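PDB 3VAA: shikimate kinase from Bacteroides thetaiotaomicron, which probably catalyses the magnesium-dependent transfer of a phosphate from ATP to the 3-hydroxyl group of shikimate, a step on the pathway to chorismate. Local coordinates for residues K120-N125 with A171-N176; W58-R63 with E82-M87; F132-I137 with D178-R183; R27-G32 with E90-E95. All blocks are in the same frame, centred on the assembly; numbering follows the deposited sequence. Where two conformers were deposited one is given.

Contact 1 of 4, residues K120-N125 with A171-N176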
# COMPACT_ATOMS: atom_id res chain seq x y z
N LYS A 120 5.18 -11.32 -5.88
CA LYS A 120 4.44 -10.67 -6.96
C LYS A 120 4.06 -9.32 -6.41
O LYS A 120 3.25 -9.23 -5.48
CB LYS A 120 3.19 -11.47 -7.34
CG LYS A 120 3.45 -12.84 -7.99
CD LYS A 120 2.14 -13.61 -8.20
CE LYS A 120 2.34 -14.94 -8.96
NZ LYS A 120 2.67 -14.74 -10.40
N THR A 121 4.61 -8.28 -7.02
CA THR A 121 4.42 -6.92 -6.56
C THR A 121 3.44 -6.17 -7.45
O THR A 121 3.58 -6.11 -8.65
CB THR A 121 5.80 -6.23 -6.44
OG1 THR A 121 6.61 -7.02 -5.55
CG2 THR A 121 5.68 -4.81 -5.89
N VAL A 122 2.41 -5.61 -6.82
CA VAL A 122 1.35 -4.91 -7.52
C VAL A 122 1.25 -3.45 -7.10
O VAL A 122 1.27 -3.14 -5.90
CB VAL A 122 -0.03 -5.58 -7.20
CG1 VAL A 122 -1.13 -4.99 -8.04
CG2 VAL A 122 0.03 -7.08 -7.38
N PHE A 123 1.19 -2.56 -8.09
CA PHE A 123 0.89 -1.17 -7.81
C PHE A 123 -0.60 -0.93 -8.05
O PHE A 123 -1.09 -1.17 -9.17
CB PHE A 123 1.73 -0.25 -8.67
CG PHE A 123 1.26 1.17 -8.72
CD1 PHE A 123 0.84 1.84 -7.59
CD2 PHE A 123 1.32 1.87 -9.92
CE1 PHE A 123 0.43 3.16 -7.65
CE2 PHE A 123 0.91 3.19 -9.99
CZ PHE A 123 0.47 3.83 -8.86
N LEU A 124 -1.31 -0.52 -6.99
CA LEU A 124 -2.73 -0.16 -7.10
C LEU A 124 -2.79 1.25 -7.63
O LEU A 124 -2.63 2.23 -6.89
CB LEU A 124 -3.47 -0.25 -5.75
CG LEU A 124 -3.84 -1.65 -5.28
CD1 LEU A 124 -2.61 -2.49 -5.01
CD2 LEU A 124 -4.74 -1.55 -4.01
N ASN A 125 -2.97 1.34 -8.94
CA ASN A 125 -3.05 2.59 -9.65
C ASN A 125 -4.46 3.12 -9.56
O ASN A 125 -5.40 2.48 -10.03
CB ASN A 125 -2.65 2.34 -11.12
CG ASN A 125 -2.77 3.59 -11.99
OD1 ASN A 125 -2.48 4.70 -11.54
ND2 ASN A 125 -3.16 3.39 -13.23
N ALA A 171 6.69 -1.53 -10.11
CA ALA A 171 6.03 -2.76 -9.72
C ALA A 171 5.85 -3.66 -10.95
O ALA A 171 5.54 -3.18 -12.04
CB ALA A 171 4.65 -2.45 -9.10
N GLN A 172 6.06 -4.96 -10.77
CA GLN A 172 5.87 -5.90 -11.87
C GLN A 172 4.47 -5.80 -12.45
O GLN A 172 4.30 -5.87 -13.67
CB GLN A 172 6.10 -7.35 -11.42
CG GLN A 172 5.89 -8.34 -12.57
CD GLN A 172 6.14 -9.78 -12.20
OE1 GLN A 172 6.34 -10.12 -11.03
NE2 GLN A 172 6.13 -10.65 -13.21
N TYR A 173 3.47 -5.64 -11.58
CA TYR A 173 2.09 -5.56 -12.02
C TYR A 173 1.47 -4.22 -11.68
O TYR A 173 1.67 -3.70 -10.58
CB TYR A 173 1.26 -6.64 -11.33
CG TYR A 173 1.72 -8.05 -11.57
CD1 TYR A 173 1.37 -8.73 -12.72
CD2 TYR A 173 2.49 -8.71 -10.62
CE1 TYR A 173 1.79 -10.04 -12.93
CE2 TYR A 173 2.90 -10.01 -10.81
CZ TYR A 173 2.55 -10.67 -11.98
OH TYR A 173 2.95 -11.96 -12.17
N ILE A 174 0.72 -3.65 -12.63
CA ILE A 174 0.02 -2.39 -12.42
C ILE A 174 -1.47 -2.69 -12.59
O ILE A 174 -1.91 -3.15 -13.65
CB ILE A 174 0.53 -1.25 -13.33
CG1 ILE A 174 2.03 -0.98 -13.08
CG2 ILE A 174 -0.27 0.05 -13.08
CD1 ILE A 174 2.61 0.16 -13.92
N PHE A 175 -2.23 -2.44 -11.54
CA PHE A 175 -3.64 -2.76 -11.48
C PHE A 175 -4.48 -1.53 -11.18
O PHE A 175 -4.21 -0.78 -10.25
CB PHE A 175 -3.86 -3.82 -10.39
CG PHE A 175 -5.30 -4.27 -10.24
CD1 PHE A 175 -5.84 -5.20 -11.12
CD2 PHE A 175 -6.07 -3.84 -9.17
CE1 PHE A 175 -7.15 -5.65 -10.96
CE2 PHE A 175 -7.37 -4.29 -9.00
CZ PHE A 175 -7.91 -5.20 -9.91
N ASN A 176 -5.52 -1.32 -11.98
CA ASN A 176 -6.44 -0.20 -11.74
C ASN A 176 -7.37 -0.55 -10.58
O ASN A 176 -8.17 -1.50 -10.65
CB ASN A 176 -7.20 0.15 -13.03
CG ASN A 176 -8.22 1.26 -12.83
OD1 ASN A 176 -8.99 1.24 -11.87
ND2 ASN A 176 -8.25 2.22 -13.76
O HOH W 1 6.88 -8.78 -8.85

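Contact 2 of 4, residues W58-R63 with E82-M87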
# COMPACT_ATOMS: atom_id res chain seq x y z
N TRP A 58 1.18 -2.38 10.62
CA TRP A 58 0.71 -3.12 11.80
C TRP A 58 1.85 -3.99 12.32
O TRP A 58 2.09 -4.07 13.54
CB TRP A 58 -0.52 -3.98 11.46
CG TRP A 58 -0.92 -4.97 12.52
CD1 TRP A 58 -1.74 -4.75 13.58
CD2 TRP A 58 -0.51 -6.35 12.61
NE1 TRP A 58 -1.87 -5.90 14.34
CE2 TRP A 58 -1.12 -6.89 13.77
CE3 TRP A 58 0.32 -7.17 11.84
CZ2 TRP A 58 -0.94 -8.22 14.16
CZ3 TRP A 58 0.51 -8.50 12.23
CH2 TRP A 58 -0.12 -9.01 13.39
N TYR A 59 2.56 -4.65 11.40
CA TYR A 59 3.66 -5.53 11.78
C TYR A 59 4.75 -4.75 12.54
O TYR A 59 5.28 -5.21 13.58
CB TYR A 59 4.22 -6.22 10.53
CG TYR A 59 5.28 -7.22 10.83
CD1 TYR A 59 4.96 -8.53 11.16
CD2 TYR A 59 6.63 -6.88 10.78
CE1 TYR A 59 5.94 -9.46 11.45
CE2 TYR A 59 7.61 -7.80 11.04
CZ TYR A 59 7.26 -9.09 11.39
OH TYR A 59 8.23 -10.04 11.67
N ILE A 60 5.06 -3.57 12.04
CA ILE A 60 6.03 -2.67 12.66
C ILE A 60 5.60 -2.33 14.11
O ILE A 60 6.40 -2.43 15.03
CB ILE A 60 6.17 -1.38 11.84
CG1 ILE A 60 6.99 -1.64 10.56
CG2 ILE A 60 6.81 -0.27 12.69
CD1 ILE A 60 6.89 -0.49 9.49
N GLU A 61 4.33 -1.98 14.29
CA GLU A 61 3.84 -1.62 15.63
C GLU A 61 3.89 -2.79 16.59
O GLU A 61 4.18 -2.61 17.79
CB GLU A 61 2.43 -1.03 15.56
CG GLU A 61 2.35 0.22 14.70
CD GLU A 61 1.05 1.01 14.84
OE1 GLU A 61 0.15 0.58 15.61
OE2 GLU A 61 0.95 2.09 14.22
N GLU A 62 3.60 -3.99 16.08
CA GLU A 62 3.68 -5.22 16.91
C GLU A 62 5.12 -5.50 17.37
O GLU A 62 5.36 -5.92 18.49
CB GLU A 62 3.18 -6.44 16.13
CG GLU A 62 1.70 -6.49 15.91
CD GLU A 62 0.90 -6.72 17.18
OE1 GLU A 62 -0.25 -6.26 17.24
OE2 GLU A 62 1.42 -7.35 18.12
N ARG A 63 6.08 -5.28 16.48
CA ARG A 63 7.48 -5.56 16.81
C ARG A 63 8.11 -4.57 17.76
O ARG A 63 8.89 -4.96 18.64
CB ARG A 63 8.31 -5.64 15.52
CG ARG A 63 8.06 -6.95 14.77
CD ARG A 63 8.83 -8.13 15.33
NE ARG A 63 10.20 -8.19 14.78
CZ ARG A 63 11.29 -7.69 15.36
NH1 ARG A 63 11.23 -7.13 16.56
NH2 ARG A 63 12.45 -7.80 14.74
N GLU A 82 14.63 3.15 7.89
CA GLU A 82 15.54 2.00 8.12
C GLU A 82 14.77 0.85 8.80
O GLU A 82 14.86 -0.30 8.39
CB GLU A 82 16.71 2.43 8.99
CG GLU A 82 17.73 1.35 9.29
CD GLU A 82 18.83 1.90 10.19
OE1 GLU A 82 19.75 2.53 9.66
OE2 GLU A 82 18.76 1.69 11.39
N LEU A 83 13.98 1.16 9.82
CA LEU A 83 13.25 0.10 10.49
C LEU A 83 12.17 -0.51 9.59
O LEU A 83 11.95 -1.73 9.62
CB LEU A 83 12.67 0.58 11.82
CG LEU A 83 11.48 1.43 12.03
CD1 LEU A 83 10.18 0.64 11.87
CD2 LEU A 83 11.63 1.94 13.47
N GLU A 84 11.53 0.32 8.77
CA GLU A 84 10.54 -0.17 7.83
C GLU A 84 11.17 -1.15 6.82
O GLU A 84 10.63 -2.21 6.53
CB GLU A 84 9.90 1.00 7.09
CG GLU A 84 8.89 0.63 6.02
CD GLU A 84 8.30 1.83 5.35
OE1 GLU A 84 9.09 2.68 4.83
OE2 GLU A 84 7.04 1.95 5.35
N ARG A 85 12.34 -0.77 6.29
CA ARG A 85 13.09 -1.65 5.41
C ARG A 85 13.40 -2.98 6.09
O ARG A 85 13.22 -4.05 5.53
CB ARG A 85 14.39 -0.93 5.01
CG ARG A 85 15.34 -1.71 4.12
CD ARG A 85 16.28 -2.61 4.92
NE ARG A 85 17.28 -3.26 4.06
CZ ARG A 85 17.93 -4.38 4.36
NH1 ARG A 85 17.70 -5.02 5.51
NH2 ARG A 85 18.79 -4.89 3.50
N ASN A 86 13.88 -2.93 7.33
CA ASN A 86 14.19 -4.14 8.05
C ASN A 86 12.96 -5.02 8.28
O ASN A 86 13.03 -6.24 8.15
CB ASN A 86 14.89 -3.80 9.37
CG ASN A 86 16.26 -3.22 9.16
OD1 ASN A 86 16.93 -3.53 8.16
ND2 ASN A 86 16.74 -2.45 10.16
N MET A 87 11.81 -4.41 8.57
CA MET A 87 10.61 -5.18 8.78
C MET A 87 10.07 -5.75 7.45
O MET A 87 9.54 -6.87 7.42
CB MET A 87 9.55 -4.36 9.52
CG MET A 87 9.91 -4.03 10.98
SD MET A 87 10.42 -5.45 11.97
CE MET A 87 12.23 -5.46 11.76

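Contact 3 of 4, residues F132-I137 with D178-R183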
# COMPACT_ATOMS: atom_id res chain seq x y z
N PHE A 132 -8.99 11.69 -4.58
CA PHE A 132 -9.57 12.93 -4.06
C PHE A 132 -10.87 12.63 -3.32
O PHE A 132 -11.03 13.00 -2.13
CB PHE A 132 -9.77 13.93 -5.20
CG PHE A 132 -10.41 15.24 -4.79
CD1 PHE A 132 -9.65 16.27 -4.24
CD2 PHE A 132 -11.77 15.45 -4.99
CE1 PHE A 132 -10.22 17.48 -3.87
CE2 PHE A 132 -12.35 16.67 -4.63
CZ PHE A 132 -11.57 17.69 -4.06
N ARG A 133 -11.79 11.95 -3.99
CA ARG A 133 -13.06 11.60 -3.34
C ARG A 133 -12.85 10.77 -2.08
O ARG A 133 -13.37 11.09 -1.00
CB ARG A 133 -13.94 10.83 -4.30
CG ARG A 133 -15.35 10.58 -3.78
CD ARG A 133 -16.09 9.77 -4.81
NE ARG A 133 -15.53 8.42 -4.89
CZ ARG A 133 -15.38 7.72 -6.00
NH1 ARG A 133 -15.69 8.23 -7.18
NH2 ARG A 133 -14.87 6.50 -5.94
N ARG A 134 -12.08 9.68 -2.20
CA ARG A 134 -11.87 8.79 -1.07
C ARG A 134 -11.21 9.47 0.12
O ARG A 134 -11.61 9.26 1.25
CB ARG A 134 -11.01 7.59 -1.47
CG ARG A 134 -11.69 6.65 -2.44
CD ARG A 134 -10.70 5.56 -2.88
NE ARG A 134 -11.32 4.56 -3.74
CZ ARG A 134 -10.66 3.58 -4.35
NH1 ARG A 134 -9.35 3.43 -4.20
NH2 ARG A 134 -11.33 2.74 -5.12
N LEU A 135 -10.20 10.30 -0.14
CA LEU A 135 -9.47 10.95 0.93
C LEU A 135 -10.29 12.06 1.58
O LEU A 135 -10.15 12.30 2.77
CB LEU A 135 -8.09 11.43 0.43
CG LEU A 135 -7.16 10.27 0.07
CD1 LEU A 135 -5.90 10.74 -0.64
CD2 LEU A 135 -6.77 9.42 1.28
N ARG A 136 -11.13 12.73 0.79
CA ARG A 136 -12.06 13.74 1.32
C ARG A 136 -12.98 13.10 2.34
O ARG A 136 -13.22 13.64 3.42
CB ARG A 136 -12.96 14.26 0.20
CG ARG A 136 -12.66 15.63 -0.33
CD ARG A 136 -13.76 16.00 -1.34
NE ARG A 136 -14.31 17.32 -1.09
CZ ARG A 136 -15.27 17.87 -1.82
NH1 ARG A 136 -15.78 17.22 -2.86
NH2 ARG A 136 -15.73 19.08 -1.51
N ILE A 137 -13.52 11.95 1.97
CA ILE A 137 -14.44 11.22 2.84
C ILE A 137 -13.74 10.67 4.08
O ILE A 137 -14.34 10.57 5.15
CB ILE A 137 -15.13 10.09 2.06
CG1 ILE A 137 -16.07 10.69 1.02
CG2 ILE A 137 -15.94 9.22 2.99
CD1 ILE A 137 -17.22 11.48 1.61
N ASP A 178 -9.53 1.70 -9.15
CA ASP A 178 -10.54 2.77 -9.08
C ASP A 178 -11.85 2.31 -8.50
O ASP A 178 -12.56 3.11 -7.88
CB ASP A 178 -10.88 3.33 -10.47
CG ASP A 178 -9.77 4.17 -11.08
OD1 ASP A 178 -8.90 4.65 -10.33
OD2 ASP A 178 -9.79 4.37 -12.33
N GLU A 179 -12.20 1.03 -8.69
CA GLU A 179 -13.53 0.55 -8.31
C GLU A 179 -13.50 -0.44 -7.18
O GLU A 179 -13.32 -1.63 -7.39
CB GLU A 179 -14.23 -0.03 -9.56
CG GLU A 179 -14.49 1.04 -10.64
CD GLU A 179 -15.44 0.59 -11.75
OE1 GLU A 179 -15.29 -0.54 -12.25
OE2 GLU A 179 -16.33 1.41 -12.13
N LEU A 180 -13.64 0.08 -5.95
CA LEU A 180 -13.64 -0.74 -4.74
C LEU A 180 -14.70 -0.22 -3.80
O LEU A 180 -14.61 -0.39 -2.57
CB LEU A 180 -12.26 -0.68 -4.06
CG LEU A 180 -11.06 -1.24 -4.82
CD1 LEU A 180 -9.78 -0.88 -4.07
CD2 LEU A 180 -11.16 -2.74 -5.03
N GLU A 181 -15.75 0.35 -4.38
CA GLU A 181 -16.76 1.05 -3.60
C GLU A 181 -17.99 0.27 -3.13
O GLU A 181 -18.86 0.85 -2.48
CB GLU A 181 -17.15 2.34 -4.33
CG GLU A 181 -16.32 3.58 -3.95
CD GLU A 181 -14.83 3.57 -4.31
OE1 GLU A 181 -14.35 2.70 -5.07
OE2 GLU A 181 -14.13 4.50 -3.84
N ASP A 182 -18.08 -1.02 -3.45
CA ASP A 182 -19.14 -1.91 -2.93
C ASP A 182 -18.69 -3.37 -3.08
O ASP A 182 -17.62 -3.64 -3.66
CB ASP A 182 -20.52 -1.66 -3.55
CG ASP A 182 -20.57 -1.97 -5.01
OD1 ASP A 182 -19.85 -2.90 -5.43
OD2 ASP A 182 -21.36 -1.32 -5.73
N ARG A 183 -19.49 -4.30 -2.56
CA ARG A 183 -19.14 -5.73 -2.59
C ARG A 183 -18.95 -6.28 -4.00
O ARG A 183 -18.08 -7.12 -4.22
CB ARG A 183 -20.21 -6.58 -1.89
CG ARG A 183 -19.92 -8.09 -1.95
CD ARG A 183 -21.10 -8.97 -1.50
NE ARG A 183 -22.29 -8.83 -2.34
CZ ARG A 183 -22.45 -9.36 -3.56
NH1 ARG A 183 -21.48 -10.07 -4.13
NH2 ARG A 183 -23.58 -9.17 -4.22
O HOH W 2 -15.30 6.59 -2.64
O HOH W 3 -14.69 4.70 -7.98

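Contact 4 of 4, residues R27-G32 with E90-E95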
# COMPACT_ATOMS: atom_id res chain seq x y z
N ARG A 27 3.11 -15.23 -2.46
CA ARG A 27 3.65 -14.07 -1.72
C ARG A 27 3.41 -12.83 -2.58
O ARG A 27 4.07 -12.62 -3.62
CB ARG A 27 5.13 -14.22 -1.37
CG ARG A 27 5.70 -13.03 -0.54
CD ARG A 27 7.19 -13.19 -0.38
NE ARG A 27 7.51 -14.36 0.40
CZ ARG A 27 8.49 -15.22 0.15
NH1 ARG A 27 9.28 -15.11 -0.91
NH2 ARG A 27 8.68 -16.23 0.98
N ILE A 28 2.44 -12.02 -2.16
CA ILE A 28 2.04 -10.82 -2.88
C ILE A 28 2.34 -9.56 -2.09
O ILE A 28 2.10 -9.51 -0.87
CB ILE A 28 0.48 -10.83 -3.14
CG1 ILE A 28 0.01 -12.15 -3.74
CG2 ILE A 28 0.06 -9.63 -4.01
CD1 ILE A 28 0.61 -12.48 -5.04
N PHE A 29 2.88 -8.54 -2.75
CA PHE A 29 3.12 -7.24 -2.11
C PHE A 29 2.21 -6.21 -2.80
O PHE A 29 2.19 -6.13 -4.01
CB PHE A 29 4.55 -6.75 -2.29
CG PHE A 29 5.58 -7.58 -1.60
CD1 PHE A 29 5.82 -7.42 -0.26
CD2 PHE A 29 6.35 -8.50 -2.33
CE1 PHE A 29 6.78 -8.17 0.37
CE2 PHE A 29 7.32 -9.25 -1.70
CZ PHE A 29 7.52 -9.11 -0.36
N LEU A 30 1.47 -5.44 -2.01
CA LEU A 30 0.62 -4.38 -2.56
C LEU A 30 1.25 -3.05 -2.21
O LEU A 30 1.67 -2.81 -1.06
CB LEU A 30 -0.81 -4.47 -2.02
CG LEU A 30 -1.51 -5.82 -2.20
CD1 LEU A 30 -2.90 -5.82 -1.54
CD2 LEU A 30 -1.62 -6.24 -3.66
N THR A 31 1.33 -2.18 -3.22
CA THR A 31 1.92 -0.88 -3.10
C THR A 31 0.98 0.17 -3.68
O THR A 31 0.10 -0.13 -4.50
CB THR A 31 3.27 -0.80 -3.85
OG1 THR A 31 3.06 -0.92 -5.25
CG2 THR A 31 4.28 -1.90 -3.36
N GLY A 32 1.17 1.41 -3.27
CA GLY A 32 0.34 2.50 -3.77
C GLY A 32 0.13 3.55 -2.70
O GLY A 32 0.57 3.40 -1.56
N GLU A 90 11.80 -8.89 6.97
CA GLU A 90 11.26 -9.95 7.81
C GLU A 90 9.99 -10.55 7.21
O GLU A 90 9.86 -11.78 7.12
CB GLU A 90 10.97 -9.45 9.22
CG GLU A 90 12.19 -9.17 10.04
CD GLU A 90 11.88 -9.07 11.53
OE1 GLU A 90 10.70 -9.22 11.91
OE2 GLU A 90 12.81 -8.85 12.33
N VAL A 91 9.04 -9.69 6.79
CA VAL A 91 7.76 -10.22 6.28
C VAL A 91 7.96 -10.88 4.93
O VAL A 91 7.19 -11.76 4.55
CB VAL A 91 6.64 -9.13 6.22
CG1 VAL A 91 6.39 -8.55 7.64
CG2 VAL A 91 6.96 -8.02 5.25
N ALA A 92 8.99 -10.49 4.21
CA ALA A 92 9.28 -11.08 2.90
C ALA A 92 9.68 -12.56 3.00
O ALA A 92 9.73 -13.25 1.98
CB ALA A 92 10.35 -10.27 2.19
N GLU A 93 9.97 -13.04 4.21
CA GLU A 93 10.32 -14.44 4.40
C GLU A 93 9.08 -15.31 4.64
O GLU A 93 9.16 -16.52 4.53
CB GLU A 93 11.33 -14.61 5.54
CG GLU A 93 12.62 -13.84 5.29
CD GLU A 93 13.69 -14.12 6.34
OE1 GLU A 93 13.66 -15.19 6.97
OE2 GLU A 93 14.59 -13.26 6.51
N PHE A 94 7.94 -14.68 4.96
CA PHE A 94 6.69 -15.43 5.13
C PHE A 94 6.20 -16.03 3.80
O PHE A 94 6.38 -15.43 2.74
CB PHE A 94 5.56 -14.56 5.71
CG PHE A 94 5.92 -13.86 7.00
CD1 PHE A 94 6.88 -14.36 7.86
CD2 PHE A 94 5.21 -12.72 7.37
CE1 PHE A 94 7.18 -13.70 9.05
CE2 PHE A 94 5.49 -12.08 8.57
CZ PHE A 94 6.48 -12.56 9.41
N GLU A 95 5.58 -17.20 3.88
CA GLU A 95 5.04 -17.90 2.71
C GLU A 95 3.52 -17.94 2.80
O GLU A 95 2.96 -18.08 3.90
CB GLU A 95 5.62 -19.33 2.64
CG GLU A 95 7.12 -19.36 2.44
CD GLU A 95 7.69 -20.77 2.28
OE1 GLU A 95 6.98 -21.75 2.61
OE2 GLU A 95 8.85 -20.89 1.83

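Contact 1 of 4, residues K120-N125 with A171-N176
Val-122 and Phe-175 lie side by side on one face of a pair of parallel strands, the CG1 methyl of Val-122 resting 3.8 Å from CB of Phe-175. This is the tight part of the contact. Leu-193 of helix 183-196 touches both side chains, and beneath them the backbones are stitched in the alternating pattern of parallel strands. Phe-123 provides both its groups: its N donates to Tyr-173 O at 2.8 Å, and its O receives the N of Phe-175 in an almost straight bond (177° at the hydrogen). On the other face CB of Phe-123 meets the Ala-171 methyl at 3.7 Å. Strand 120-125 is the fourth and 173-176 the fifth, at one edge of the parallel sheet, ordered 2-3-1-4-5 as in the P-loop kinases of this family; Val-122 and Leu-124 also bond through their backbones to strand 27-31. Toward solvent the fit is looser. The CG2 methyl of Ile-174 comes within 4.0 Å of CD2 on the Phe-123 ring, but the residue itself is exposed. At the start of the strands Lys-120 lays CB 3.8 Å from CE2 of Tyr-173, and a bend at its last torsion (chi4 -71°) turns NZ to the phenol OH for a weak bond; Leu-197 O is its stronger partner. Nearby, a water accepts from Thr-121 N and lies 2.6 Å from Gln-172 OE1, linking the two.

Contact 2 of 4, residues W58-R63 with E82-M87
With chi1 at -68° and further bends at chi2 and chi3, Met-87 folds its chain so that SD reaches Tyr-59 and Arg-63, one turn apart on the facing helix. Tyr-59 contributes by placing its ring opposite its own backbone N (chi1 -176°), which carries CE2 to within 3.8 Å of the sulfur. The two side chains cross at about a right angle in a Met-aromatic contact, SD standing 5.0 Å from the centroid of the Tyr-59 ring. Arg-63, bent at chi2 and chi3, wraps round the thioether: the sulfur lies over one face of its guanidinium, 3.9 Å from NE, and the CE methyl of Met-87 approaches NH2. The polar ends of both residues are directed to Glu-90, one turn further along the Met-87 helix, which is hydrogen-bonded to the Tyr-59 hydroxyl and forms a salt bridge with Arg-63.

Helices 56-64 and 68-91 carry Asp-57 and Arg-81, both predicted to bind shikimate, consistent with the substrate-binding region of the family; their segments cross at 101°, axes 10.2 Å apart. Ile-60 fills the angle between them. Its CG2 methyl meets CD1 of Leu-83 at 3.6 Å, CG1 packs against CG of Met-87 at 3.8 Å, and CD1 extends to the backbone of Glu-84, 4.0 Å from its CA. Leu-71 touches both Ile-60 and Leu-83. Past the Ile-60 methyl, the Glu-84 carboxylate makes a salt bridge with Arg-81.

Contact 3 of 4, residues F132-I137 with D178-R183
Arg-134 and Glu-181 meet almost flat, their guanidinium and carboxylate planes only 21° apart. The arginine can be followed outward from its helix. CB starts toward the loop 178-183, and the chain then runs extended as far as NE. CG already passes 3.5 Å from OE2 of Glu-181, and CD follows alongside the same oxygen. NE donates to OE2 at 2.8 Å, while NH2 donates to OE1 at 3.0 Å, each oxygen using its syn lone pair. This side-on, two-nitrogen grip fixes the rotation of both groups. Beyond it, NH2 lies 3.7 Å from CB of Leu-180 and also bonds to Ala-177 O; NH1 turns to the carbonyl of Gly-35.

Each carboxylate oxygen has a further donor. The backbone N of Leu-180 reaches OE1 at 2.9 Å, tying the glutamate back to its own loop. Arg-133, on the same helix as Arg-134, and Glu-181 run toward each other; NH2 of Arg-133 meets OE2 at 3.0 Å from above the carboxylate plane, and its guanidinium stands nearly perpendicular (84°) to that plane. Two waters add bridges, one from Arg-133 NE to Glu-181 OE2, the other from Arg-133 NH2 to the carbonyl of Asp-178. Two positive groups around one carboxylate would be expected to favour its charged form. The whole is a surface salt-bridge network that joins helix 128-137 to the loop before helix 183-196, beside the P-loop, whose Gly-35 is among the residues predicted to bind ATP.

Contact 4 of 4, residues R27-G32 with E90-E95
Arg-27 holds the backbone carbonyl of Phe-94 with two nitrogens, approaching side-on so that both bonds converge on one oxygen. NE donates at 2.8 Å to Phe-94 O, nearly in line with the carbonyl bond. NH2 donates to the same oxygen at 3.0 Å, from above the carbonyl plane and with a more bent N-H angle of 141°. Phe-94 O lies in the guanidinium plane for both donors. The third nitrogen, NH1, is used by Thr-118 O, so each nitrogen of the group has an acceptor. Ala-92 O comes just as near, 2.9 Å from NE, but lies over the guanidinium face, where no N-H points at it; the proximity may still be favourable electrostatically. Further along the strand the contact is apolar, with the Ala-92 methyl at the edge of the Phe-29 ring, 4.0 Å from CZ. Within the second segment, Phe-94 N bonds to Val-91 O at 3.0 Å, closing a type I beta turn. Arg-27 thus holds the end of the turn through which helix 68-91 passes toward strand 97-100, which lies next to strand 27-31, the central strand of the sheet and the one that leads into the P-loop.

In the fold
Contacts 1 and 4 share the parallel sheet: strands 120-125 and 27-31 are neighbours, joined by backbone hydrogen bonds between Lys-120 and both Arg-27 and Phe-29. Contact 1 is strand pairing, whereas contact 4 relies on a side chain at the start of strand 27-31 bonded to one backbone carbonyl; both are partly buried. Contact 2, the buried one, is apolar helix packing across the chain's centre from contacts 1 and 3. It meets contact 4 through Glu-90 of helix 68-91. Contact 3 is the surface member, dominated by charge and water; its two segments follow the two strands of contact 1 in the chain.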